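Local coordinates for protein 6-phospho-beta-glucosidase BglT (Thermotoga maritima, PDB 1UP7) that hydrolyses cellobiose 6'-phosphate to glucose 6-phosphate and glucose, using NAD+ and a manganese ion as cofactors, at residues P120-Y125 with E149-Y154; F81-L86 with N139-S144; A114-F119 with R369-A374. All coordinates share one frame; numbering follows the deposited sequence.

Contact 1: P120-Y125 with E149-Y154; sequences PIVEEY and EFVRNY. With NAD (nicotinamide-adenine-dinucleotide), chain I.
V122 and E123 of helix 109-131 face F150 and V151 of helix 144-155 across two segments whose axes come within 11.0 Å and cross at -49°, with the CA atoms of E123 and V151 nearest each other. F150 contributes the largest share of the buried surface and offers the edge of its ring, not a face. V122 CG2 lies in the plane of that ring, 3.6 Å from F150 CE2, while E123 CG comes up beside the tip, 3.8 Å from F150 CZ. F150 reaches this place because its CG stands anti to the backbone N (chi1 171°), and its side chain slides past that of V122 in the opposite direction. V122 CG2 also meets V151 CG2 at 4.0 Å, so a single branch touches two residues of the facing helix. The chain of E123 runs extended beyond CG at about a right angle to F150, laying its CG methylene at the ring edge and carrying the carboxylate onward to Y375 OH, which hydrogen-bonds OE1. On the far side of helix 109-131, Y125 OH donates to NAD N1A at 2.7 Å; the adenine nitrogen lies in the plane of the tyrosine ring. Within helix 144-155, N153 ND2 gives a nearly straight bond to E149 OE2, met from above the carboxylate plane. Between these two helices of the Rossmann-type NAD-binding region the chemistry is thus apolar, held by shape and burial, whereas the polar groups work outward, toward the cofactor on one side and helix 355-376 on the other.

Contact 2: F81-L86 with N139-S144; sequences FRPGGL and NFTNPS. With NAD (nicotinamide-adenine-dinucleotide), chain I.
T141 turns its hydroxyl onto the backbone of F81, OG1 donating to F81 O at 2.8 Å in the carbonyl plane, on a lone pair. T141 OG1 also sits over the centre of one face of the F81 ring, 3.7 Å above its plane. F81 has the crowded position at chi1 (56°), CG lying between the backbone N and the carbonyl carbon, which folds the ring back toward the threonine. T141 brings CG2 against the CD end of P83, 3.7 Å from P83 CD. R82 points the other way, into the cofactor: its chain bends at chi3 (-64°) so that NH2 reaches NAD O1N at 2.8 Å and NE bonds both O3 and O1A, while NAD C3D lies over one guanidinium face. R82 NH1 also forms a salt bridge with E105 OE2. A leucine in place of R82 would probably leave the diphosphate without this grip and E105 without its salt-bridge mate. N142 N and ND2 hold the nicotinamide ribose, ND2 reaching NAD O2D at 2.9 Å and also bonding glucose 6-phosphate; its OD1 accepts from S144 N in an Asx turn. The contact lies beyond strands 76-79 and 136-139 of the parallel Rossmann-type sheet, where the chain leads on into helices 85-94 and 144-155, with helix 109-131 packed against F81 and P83.

Contact 3: A114-F119 with R369-A374; sequences AALRAF and RLTIEA
F119, with CG anti to its carbonyl carbon (chi1 -67°), sends its ring across to T371 and I372, and I372 answers with CG1, likewise anti to its own carbonyl carbon (chi1 -76°). The two side chains cross at about a right angle, so that I372 CG1 bears on the far end of the ring, 3.7 Å from F119 CZ. T371 divides its two branches: the methyl CG2 turns to the facing helix, where it lies 4.2 Å from F119 CE2 and 4.3 Å from L116 CD2, whereas OG1 bonds back to the carbonyl of Y367 in its own helix. That bond occupies the hydroxyl and leaves an apolar surface toward helix 109-131. L116 joins through the end of its chain, CD2 being the branch that comes nearer. One face of the F119 ring rests on its own helix, with A115 O 3.2 Å above the ring plane and offset toward the rim. Across the segments only carbon atoms meet, and all four touching residues are buried. The segment axes approach to 10.5 Å and cross at -47°. Other rings meet F119: it stacks with F150 and meets H146 and Y375 edge to face. The contact thus joins helix 109-131 of the NAD-binding region to helix 355-376 of the C-terminal region, with helix 144-155 packed along one flank and helix 380-389 against L370 and T371, while H355 of the second subunit packs on R369 and L370.

Helix 109-131 links the three contacts: it supplies 114-119 to contact 3 and then 120-125 to contact 1, while its I121 and Y125 pack on F81 of contact 2. Contacts 1 and 3 have centres about 10 Å apart, and contact 2 lies about 13 Å from the centre of each. Along the chain the order is 81-86, 114-119, 120-125, 139-144, 149-154 and, much later, 369-374, so contact 2 alternates with both others. Between contacts 1 and 3 runs the E149-R369 salt bridge; R117 reaches P83 O of contact 2. The cofactor site is thereby connected through one helix to the C-terminal region.

Contact 1: P120-Y125 with E149-Y154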
loop_
_atom_site.group_PDB
_atom_site.type_symbol
_atom_site.label_atom_id
_atom_site.label_comp_id
_atom_site.label_asym_id
_atom_site.label_seq_id
_atom_site.Cartn_x
_atom_site.Cartn_y
_atom_site.Cartn_z
ATOM N N PRO A 120 27.511 11.299 11.585
ATOM C CA PRO A 120 28.468 10.565 12.451
ATOM C C PRO A 120 28.307 10.880 13.949
ATOM O O PRO A 120 28.413 9.980 14.785
ATOM C CB PRO A 120 29.850 11.026 11.958
ATOM C CG PRO A 120 29.601 11.649 10.596
ATOM C CD PRO A 120 28.208 12.182 10.618
ATOM N N ILE A 121 28.044 12.136 14.272
ATOM C CA ILE A 121 27.843 12.535 15.652
ATOM C C ILE A 121 26.541 11.961 16.195
ATOM O O ILE A 121 26.562 11.399 17.302
ATOM C CB ILE A 121 27.952 14.077 15.800
ATOM C CG1 ILE A 121 29.386 14.545 15.508
ATOM C CG2 ILE A 121 27.598 14.525 17.202
ATOM C CD1 ILE A 121 29.483 16.062 15.045
ATOM N N VAL A 122 25.437 12.029 15.428
ATOM C CA VAL A 122 24.201 11.444 15.932
ATOM C C VAL A 122 24.276 9.907 16.030
ATOM O O VAL A 122 23.709 9.322 16.964
ATOM C CB VAL A 122 22.873 11.970 15.266
ATOM C CG1 VAL A 122 22.991 13.412 14.766
ATOM C CG2 VAL A 122 22.374 11.053 14.240
ATOM N N GLU A 123 25.025 9.273 15.116
ATOM C CA GLU A 123 25.201 7.836 15.135
ATOM C C GLU A 123 25.817 7.405 16.452
ATOM O O GLU A 123 25.319 6.490 17.122
ATOM C CB GLU A 123 26.094 7.371 13.971
ATOM C CG GLU A 123 25.381 6.384 13.085
ATOM C CD GLU A 123 26.192 5.910 11.909
ATOM O OE1 GLU A 123 27.002 6.703 11.374
ATOM O OE2 GLU A 123 25.999 4.715 11.534
ATOM N N GLU A 124 26.884 8.097 16.835
ATOM C CA GLU A 124 27.603 7.807 18.070
ATOM C C GLU A 124 26.719 8.075 19.290
ATOM O O GLU A 124 26.614 7.229 20.197
ATOM C CB GLU A 124 28.901 8.643 18.117
ATOM C CG GLU A 124 29.991 8.084 19.037
ATOM C CD GLU A 124 30.931 9.186 19.574
ATOM O OE1 GLU A 124 31.979 9.512 18.906
ATOM O OE2 GLU A 124 30.621 9.739 20.668
ATOM N N TYR A 125 26.057 9.231 19.286
ATOM C CA TYR A 125 25.205 9.644 20.389
ATOM C C TYR A 125 23.979 8.731 20.586
ATOM O O TYR A 125 23.704 8.331 21.725
ATOM C CB TYR A 125 24.804 11.127 20.220
ATOM C CG TYR A 125 25.901 12.159 20.526
ATOM C CD1 TYR A 125 27.145 11.779 21.097
ATOM C CD2 TYR A 125 25.676 13.518 20.271
ATOM C CE1 TYR A 125 28.130 12.731 21.413
ATOM C CE2 TYR A 125 26.637 14.487 20.578
ATOM C CZ TYR A 125 27.866 14.086 21.134
ATOM O OH TYR A 125 28.787 15.058 21.416
ATOM N N GLU A 149 14.615 11.220 9.864
ATOM C CA GLU A 149 14.507 10.176 8.842
ATOM C C GLU A 149 15.638 9.170 9.053
ATOM O O GLU A 149 15.437 7.967 9.039
ATOM C CB GLU A 149 14.610 10.754 7.430
ATOM C CG GLU A 149 14.660 9.722 6.292
ATOM C CD GLU A 149 13.378 8.899 6.131
ATOM O OE1 GLU A 149 12.274 9.433 6.341
ATOM O OE2 GLU A 149 13.473 7.710 5.780
ATOM N N PHE A 150 16.837 9.695 9.252
ATOM C CA PHE A 150 18.010 8.870 9.425
ATOM C C PHE A 150 17.938 7.991 10.690
ATOM O O PHE A 150 18.153 6.763 10.608
ATOM C CB PHE A 150 19.241 9.767 9.430
ATOM C CG PHE A 150 20.522 9.081 9.810
ATOM C CD1 PHE A 150 21.074 8.094 8.993
ATOM C CD2 PHE A 150 21.209 9.476 10.962
ATOM C CE1 PHE A 150 22.311 7.487 9.322
ATOM C CE2 PHE A 150 22.414 8.891 11.306
ATOM C CZ PHE A 150 22.984 7.896 10.480
ATOM N N VAL A 151 17.615 8.595 11.835
ATOM C CA VAL A 151 17.528 7.842 13.071
ATOM C C VAL A 151 16.366 6.836 13.109
ATOM O O VAL A 151 16.565 5.678 13.520
ATOM C CB VAL A 151 17.449 8.727 14.316
ATOM C CG1 VAL A 151 17.327 7.832 15.587
ATOM C CG2 VAL A 151 18.665 9.666 14.400
ATOM N N ARG A 152 15.182 7.248 12.683
ATOM C CA ARG A 152 14.021 6.343 12.702
ATOM C C ARG A 152 14.141 5.183 11.720
ATOM O O ARG A 152 13.814 4.044 12.062
ATOM C CB ARG A 152 12.731 7.106 12.397
ATOM C CG ARG A 152 12.336 8.060 13.491
ATOM C CD ARG A 152 12.084 7.412 14.839
ATOM N NE ARG A 152 11.169 6.278 14.744
ATOM C CZ ARG A 152 9.839 6.367 14.803
ATOM N NH1 ARG A 152 9.223 7.531 14.934
ATOM N NH2 ARG A 152 9.118 5.273 14.714
ATOM N N ASN A 153 14.613 5.474 10.506
ATOM C CA ASN A 153 14.559 4.491 9.428
ATOM C C ASN A 153 15.853 3.753 9.128
ATOM O O ASN A 153 15.840 2.727 8.469
ATOM C CB ASN A 153 13.961 5.144 8.167
ATOM C CG ASN A 153 12.467 5.408 8.323
ATOM O OD1 ASN A 153 11.788 4.710 9.078
ATOM N ND2 ASN A 153 11.961 6.420 7.634
ATOM N N TYR A 154 16.977 4.265 9.602
ATOM C CA TYR A 154 18.252 3.621 9.318
ATOM C C TYR A 154 18.950 3.170 10.601
ATOM O O TYR A 154 19.427 2.060 10.653
ATOM C CB TYR A 154 19.142 4.514 8.455
ATOM C CG TYR A 154 18.536 4.786 7.095
ATOM C CD1 TYR A 154 17.548 5.756 6.951
ATOM C CD2 TYR A 154 18.912 4.024 5.965
ATOM C CE1 TYR A 154 16.961 6.006 5.725
ATOM C CE2 TYR A 154 18.324 4.264 4.730
ATOM C CZ TYR A 154 17.353 5.258 4.624
ATOM O OH TYR A 154 16.777 5.552 3.429
HETATM P PA NAD I . 25.377 26.843 18.357
HETATM O O1A NAD I . 26.458 27.110 17.387
HETATM O O2A NAD I . 25.289 27.827 19.544
HETATM O O5B NAD I . 25.670 25.339 18.884
HETATM C C5B NAD I . 25.148 24.919 20.117
HETATM C C4B NAD I . 26.239 24.269 20.958
HETATM O O4B NAD I . 26.585 22.992 20.428
HETATM C C3B NAD I . 27.539 25.058 21.054
HETATM O O3B NAD I . 27.735 25.410 22.415
HETATM C C2B NAD I . 28.620 24.089 20.570
HETATM O O2B NAD I . 29.804 24.178 21.336
HETATM C C1B NAD I . 27.939 22.756 20.823
HETATM N N9A NAD I . 28.460 21.632 20.051
HETATM C C8A NAD I . 28.973 21.597 18.768
HETATM N N7A NAD I . 29.276 20.306 18.509
HETATM C C5A NAD I . 28.927 19.525 19.547
HETATM C C6A NAD I . 29.028 18.164 19.808
HETATM N N6A NAD I . 29.542 17.319 18.921
HETATM N N1A NAD I . 28.585 17.675 21.031
HETATM C C2A NAD I . 28.068 18.534 21.985
HETATM N N3A NAD I . 28.002 19.882 21.726
HETATM C C4A NAD I . 28.426 20.358 20.534
HETATM O O3 NAD I . 24.014 26.854 17.502
HETATM P PN NAD I . 22.511 27.075 18.011
HETATM O O1N NAD I . 22.068 28.278 17.262
HETATM O O2N NAD I . 22.365 27.020 19.450
HETATM O O5D NAD I . 21.731 25.781 17.490
HETATM C C5D NAD I . 22.185 24.449 17.646
HETATM C C4D NAD I . 21.421 23.567 16.646
HETATM O O4D NAD I . 20.010 23.576 16.864
HETATM C C3D NAD I . 21.612 24.032 15.210
HETATM O O3D NAD I . 21.757 22.868 14.454
HETATM C C2D NAD I . 20.315 24.754 14.857
HETATM O O2D NAD I . 19.966 24.726 13.483
HETATM C C1D NAD I . 19.282 24.110 15.753
HETATM N N1N NAD I . 18.429 25.134 16.361
HETATM C C2N NAD I . 18.334 25.072 17.734
HETATM C C3N NAD I . 17.568 25.967 18.440
HETATM C C7N NAD I . 17.526 25.852 19.946
HETATM O O7N NAD I . 16.324 25.949 20.686
HETATM N N7N NAD I . 18.683 25.635 20.591
HETATM C C4N NAD I . 16.888 26.947 17.712
HETATM C C5N NAD I . 16.966 27.023 16.307
HETATM C C6N NAD I . 17.756 26.092 15.632
#

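Contact 2: F81-L86 with N139-S144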
loop_
_atom_site.group_PDB
_atom_site.type_symbol
_atom_site.label_atom_id
_atom_site.label_comp_id
_atom_site.label_asym_id
_atom_site.label_seq_id
_atom_site.Cartn_x
_atom_site.Cartn_y
_atom_site.Cartn_z
ATOM N N PHE A 81 22.895 20.733 19.696
ATOM C CA PHE A 81 24.265 21.052 19.269
ATOM C C PHE A 81 24.357 21.310 17.763
ATOM O O PHE A 81 23.569 20.808 16.987
ATOM C CB PHE A 81 25.244 19.923 19.664
ATOM C CG PHE A 81 24.858 18.574 19.145
ATOM C CD1 PHE A 81 23.967 17.771 19.852
ATOM C CD2 PHE A 81 25.377 18.105 17.928
ATOM C CE1 PHE A 81 23.606 16.509 19.366
ATOM C CE2 PHE A 81 25.015 16.853 17.431
ATOM C CZ PHE A 81 24.116 16.060 18.149
ATOM N N ARG A 82 25.328 22.103 17.361
ATOM C CA ARG A 82 25.555 22.367 15.955
ATOM C C ARG A 82 26.849 21.687 15.522
ATOM O O ARG A 82 27.924 22.167 15.850
ATOM C CB ARG A 82 25.651 23.872 15.721
ATOM C CG ARG A 82 25.696 24.311 14.256
ATOM C CD ARG A 82 25.933 25.812 14.093
ATOM N NE ARG A 82 24.838 26.603 14.639
ATOM C CZ ARG A 82 23.682 26.815 14.009
ATOM N NH1 ARG A 82 23.467 26.303 12.787
ATOM N NH2 ARG A 82 22.749 27.539 14.596
ATOM N N PRO A 83 26.764 20.578 14.795
ATOM C CA PRO A 83 27.969 19.936 14.268
ATOM C C PRO A 83 28.766 20.919 13.399
ATOM O O PRO A 83 28.207 21.542 12.492
ATOM C CB PRO A 83 27.424 18.753 13.448
ATOM C CG PRO A 83 26.000 18.509 14.002
ATOM C CD PRO A 83 25.537 19.864 14.417
ATOM N N GLY A 84 30.043 21.087 13.724
ATOM C CA GLY A 84 30.930 21.984 13.012
ATOM C C GLY A 84 30.861 23.440 13.396
ATOM O O GLY A 84 31.620 24.232 12.850
ATOM N N GLY A 85 29.949 23.813 14.303
ATOM C CA GLY A 85 29.797 25.196 14.711
ATOM C C GLY A 85 29.309 26.141 13.625
ATOM O O GLY A 85 28.917 25.732 12.510
ATOM N N LEU A 86 29.350 27.424 13.951
ATOM C CA LEU A 86 28.946 28.470 13.025
ATOM C C LEU A 86 29.888 28.581 11.848
ATOM O O LEU A 86 29.515 29.092 10.800
ATOM C CB LEU A 86 28.773 29.810 13.756
ATOM C CG LEU A 86 27.551 29.858 14.714
ATOM C CD1 LEU A 86 27.665 31.142 15.581
ATOM C CD2 LEU A 86 26.193 29.773 13.941
ATOM N N ASN A 139 15.000 16.250 19.339
ATOM C CA ASN A 139 16.017 16.826 18.470
ATOM C C ASN A 139 15.704 18.194 17.892
ATOM O O ASN A 139 14.678 18.364 17.218
ATOM C CB ASN A 139 16.346 15.873 17.326
ATOM C CG ASN A 139 17.509 16.364 16.495
ATOM O OD1 ASN A 139 18.671 16.218 16.899
ATOM N ND2 ASN A 139 17.218 16.978 15.342
ATOM N N PHE A 140 16.593 19.157 18.161
ATOM C CA PHE A 140 16.605 20.464 17.477
ATOM C C PHE A 140 17.662 20.550 16.391
ATOM O O PHE A 140 17.525 21.330 15.470
ATOM C CB PHE A 140 16.949 21.614 18.420
ATOM C CG PHE A 140 16.050 21.744 19.616
ATOM C CD1 PHE A 140 14.872 21.027 19.729
ATOM C CD2 PHE A 140 16.423 22.584 20.666
ATOM C CE1 PHE A 140 14.056 21.153 20.844
ATOM C CE2 PHE A 140 15.603 22.724 21.808
ATOM C CZ PHE A 140 14.417 22.000 21.888
ATOM N N THR A 141 18.752 19.809 16.530
ATOM C CA THR A 141 19.890 19.894 15.621
ATOM C C THR A 141 19.460 19.805 14.170
ATOM O O THR A 141 18.768 18.865 13.775
ATOM C CB THR A 141 20.872 18.762 15.924
ATOM O OG1 THR A 141 21.448 19.001 17.210
ATOM C CG2 THR A 141 22.087 18.767 14.918
ATOM N N ASN A 142 19.860 20.797 13.375
ATOM C CA ASN A 142 19.472 20.807 11.976
ATOM C C ASN A 142 20.447 20.077 11.076
ATOM O O ASN A 142 21.617 19.990 11.411
ATOM C CB ASN A 142 19.139 22.211 11.505
ATOM C CG ASN A 142 17.673 22.561 11.763
ATOM O OD1 ASN A 142 16.749 21.744 11.487
ATOM N ND2 ASN A 142 17.448 23.748 12.317
ATOM N N PRO A 143 19.962 19.505 9.966
ATOM C CA PRO A 143 18.546 19.559 9.588
ATOM C C PRO A 143 17.748 18.498 10.326
ATOM O O PRO A 143 18.003 17.295 10.216
ATOM C CB PRO A 143 18.571 19.292 8.077
ATOM C CG PRO A 143 19.741 18.470 7.848
ATOM C CD PRO A 143 20.753 18.741 8.975
ATOM N N SER A 144 16.764 18.974 11.069
ATOM C CA SER A 144 16.092 18.153 12.064
ATOM C C SER A 144 15.254 17.017 11.477
ATOM O O SER A 144 15.300 15.919 12.026
ATOM C CB SER A 144 15.268 19.057 13.007
ATOM O OG SER A 144 14.633 18.293 14.006
HETATM P PA NAD I . 25.377 26.843 18.357
HETATM O O1A NAD I . 26.458 27.110 17.387
HETATM O O2A NAD I . 25.289 27.827 19.544
HETATM O O5B NAD I . 25.670 25.339 18.884
HETATM C C5B NAD I . 25.148 24.919 20.117
HETATM C C4B NAD I . 26.239 24.269 20.958
HETATM O O4B NAD I . 26.585 22.992 20.428
HETATM C C3B NAD I . 27.539 25.058 21.054
HETATM O O3B NAD I . 27.735 25.410 22.415
HETATM C C2B NAD I . 28.620 24.089 20.570
HETATM O O2B NAD I . 29.804 24.178 21.336
HETATM C C1B NAD I . 27.939 22.756 20.823
HETATM N N9A NAD I . 28.460 21.632 20.051
HETATM C C8A NAD I . 28.973 21.597 18.768
HETATM N N7A NAD I . 29.276 20.306 18.509
HETATM C C5A NAD I . 28.927 19.525 19.547
HETATM C C6A NAD I . 29.028 18.164 19.808
HETATM N N6A NAD I . 29.542 17.319 18.921
HETATM N N1A NAD I . 28.585 17.675 21.031
HETATM C C2A NAD I . 28.068 18.534 21.985
HETATM N N3A NAD I . 28.002 19.882 21.726
HETATM C C4A NAD I . 28.426 20.358 20.534
HETATM O O3 NAD I . 24.014 26.854 17.502
HETATM P PN NAD I . 22.511 27.075 18.011
HETATM O O1N NAD I . 22.068 28.278 17.262
HETATM O O2N NAD I . 22.365 27.020 19.450
HETATM O O5D NAD I . 21.731 25.781 17.490
HETATM C C5D NAD I . 22.185 24.449 17.646
HETATM C C4D NAD I . 21.421 23.567 16.646
HETATM O O4D NAD I . 20.010 23.576 16.864
HETATM C C3D NAD I . 21.612 24.032 15.210
HETATM O O3D NAD I . 21.757 22.868 14.454
HETATM C C2D NAD I . 20.315 24.754 14.857
HETATM O O2D NAD I . 19.966 24.726 13.483
HETATM C C1D NAD I . 19.282 24.110 15.753
HETATM N N1N NAD I . 18.429 25.134 16.361
HETATM C C2N NAD I . 18.334 25.072 17.734
HETATM C C3N NAD I . 17.568 25.967 18.440
HETATM C C7N NAD I . 17.526 25.852 19.946
HETATM O O7N NAD I . 16.324 25.949 20.686
HETATM N N7N NAD I . 18.683 25.635 20.591
HETATM C C4N NAD I . 16.888 26.947 17.712
HETATM C C5N NAD I . 16.966 27.023 16.307
HETATM C C6N NAD I . 17.756 26.092 15.632
#

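Contact 3: A114-F119 with R369-A374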
loop_
_atom_site.group_PDB
_atom_site.type_symbol
_atom_site.label_atom_id
_atom_site.label_comp_id
_atom_site.label_asym_id
_atom_site.label_seq_id
_atom_site.Cartn_x
_atom_site.Cartn_y
_atom_site.Cartn_z
ATOM N N ALA A 114 25.485 20.127 5.985
ATOM C CA ALA A 114 25.090 20.058 7.381
ATOM C C ALA A 114 24.685 18.626 7.800
ATOM O O ALA A 114 25.063 18.167 8.886
ATOM C CB ALA A 114 23.994 21.094 7.699
ATOM N N ALA A 115 23.952 17.907 6.950
ATOM C CA ALA A 115 23.519 16.555 7.314
ATOM C C ALA A 115 24.736 15.631 7.418
ATOM O O ALA A 115 24.844 14.790 8.347
ATOM C CB ALA A 115 22.486 15.981 6.297
ATOM N N LEU A 116 25.636 15.751 6.451
ATOM C CA LEU A 116 26.835 14.902 6.449
ATOM C C LEU A 116 27.684 15.109 7.690
ATOM O O LEU A 116 28.311 14.163 8.154
ATOM C CB LEU A 116 27.724 15.145 5.218
ATOM C CG LEU A 116 27.200 14.662 3.866
ATOM C CD1 LEU A 116 28.204 15.044 2.785
ATOM C CD2 LEU A 116 26.868 13.145 3.854
ATOM N N ARG A 117 27.751 16.344 8.196
ATOM C CA ARG A 117 28.461 16.610 9.446
ATOM C C ARG A 117 27.700 16.031 10.629
ATOM O O ARG A 117 28.321 15.584 11.601
ATOM C CB ARG A 117 28.658 18.108 9.679
ATOM C CG ARG A 117 29.906 18.726 9.068
ATOM C CD ARG A 117 30.380 20.071 9.690
ATOM N NE ARG A 117 29.250 20.956 9.916
ATOM C CZ ARG A 117 28.640 21.629 8.945
ATOM N NH1 ARG A 117 29.109 21.545 7.695
ATOM N NH2 ARG A 117 27.581 22.396 9.232
ATOM N N ALA A 118 26.366 16.051 10.572
ATOM C CA ALA A 118 25.560 15.608 11.695
ATOM C C ALA A 118 25.571 14.087 11.867
ATOM O O ALA A 118 25.682 13.616 12.970
ATOM C CB ALA A 118 24.118 16.128 11.567
ATOM N N PHE A 119 25.449 13.342 10.770
ATOM C CA PHE A 119 25.212 11.898 10.826
ATOM C C PHE A 119 26.190 11.110 11.731
ATOM O O PHE A 119 25.744 10.318 12.564
ATOM C CB PHE A 119 25.127 11.261 9.392
ATOM C CG PHE A 119 23.913 11.705 8.566
ATOM C CD1 PHE A 119 22.768 12.236 9.184
ATOM C CD2 PHE A 119 23.919 11.560 7.176
ATOM C CE1 PHE A 119 21.646 12.631 8.429
ATOM C CE2 PHE A 119 22.806 11.944 6.402
ATOM C CZ PHE A 119 21.673 12.493 7.027
ATOM N N ARG A 369 16.986 10.247 1.463
ATOM C CA ARG A 369 17.420 8.857 1.562
ATOM C C ARG A 369 18.673 8.621 0.724
ATOM O O ARG A 369 19.539 7.827 1.130
ATOM C CB ARG A 369 16.307 7.814 1.264
ATOM C CG ARG A 369 14.910 8.210 1.733
ATOM C CD ARG A 369 14.172 7.318 2.709
ATOM N NE ARG A 369 13.006 6.754 2.070
ATOM C CZ ARG A 369 11.831 6.425 2.635
ATOM N NH1 ARG A 369 11.561 6.646 3.899
ATOM N NH2 ARG A 369 10.905 5.890 1.859
ATOM N N LEU A 370 18.796 9.307 -0.413
ATOM C CA LEU A 370 20.006 9.184 -1.217
ATOM C C LEU A 370 21.206 9.745 -0.433
ATOM O O LEU A 370 22.318 9.197 -0.497
ATOM C CB LEU A 370 19.873 9.929 -2.554
ATOM C CG LEU A 370 19.043 9.237 -3.654
ATOM C CD1 LEU A 370 18.743 10.218 -4.800
ATOM C CD2 LEU A 370 19.733 7.938 -4.159
ATOM N N THR A 371 20.988 10.841 0.293
ATOM C CA THR A 371 22.050 11.395 1.106
ATOM C C THR A 371 22.482 10.413 2.214
ATOM O O THR A 371 23.680 10.192 2.427
ATOM C CB THR A 371 21.624 12.757 1.674
ATOM O OG1 THR A 371 21.415 13.683 0.586
ATOM C CG2 THR A 371 22.760 13.375 2.469
ATOM N N ILE A 372 21.503 9.822 2.892
ATOM C CA ILE A 372 21.768 8.868 3.962
ATOM C C ILE A 372 22.512 7.649 3.402
ATOM O O ILE A 372 23.463 7.156 4.007
ATOM C CB ILE A 372 20.454 8.445 4.638
ATOM C CG1 ILE A 372 19.943 9.578 5.564
ATOM C CG2 ILE A 372 20.648 7.172 5.348
ATOM C CD1 ILE A 372 18.421 9.553 5.791
ATOM N N GLU A 373 22.103 7.202 2.223
ATOM C CA GLU A 373 22.725 6.048 1.586
ATOM C C GLU A 373 24.199 6.354 1.239
ATOM O O GLU A 373 25.093 5.538 1.488
ATOM C CB GLU A 373 21.909 5.595 0.356
ATOM C CG GLU A 373 20.741 4.671 0.729
ATOM C CD GLU A 373 19.552 4.723 -0.253
ATOM O OE1 GLU A 373 19.718 5.152 -1.444
ATOM O OE2 GLU A 373 18.423 4.328 0.189
ATOM N N ALA A 374 24.448 7.553 0.716
ATOM C CA ALA A 374 25.812 7.969 0.401
ATOM C C ALA A 374 26.665 7.960 1.670
ATOM O O ALA A 374 27.805 7.507 1.646
ATOM C CB ALA A 374 25.833 9.359 -0.222
#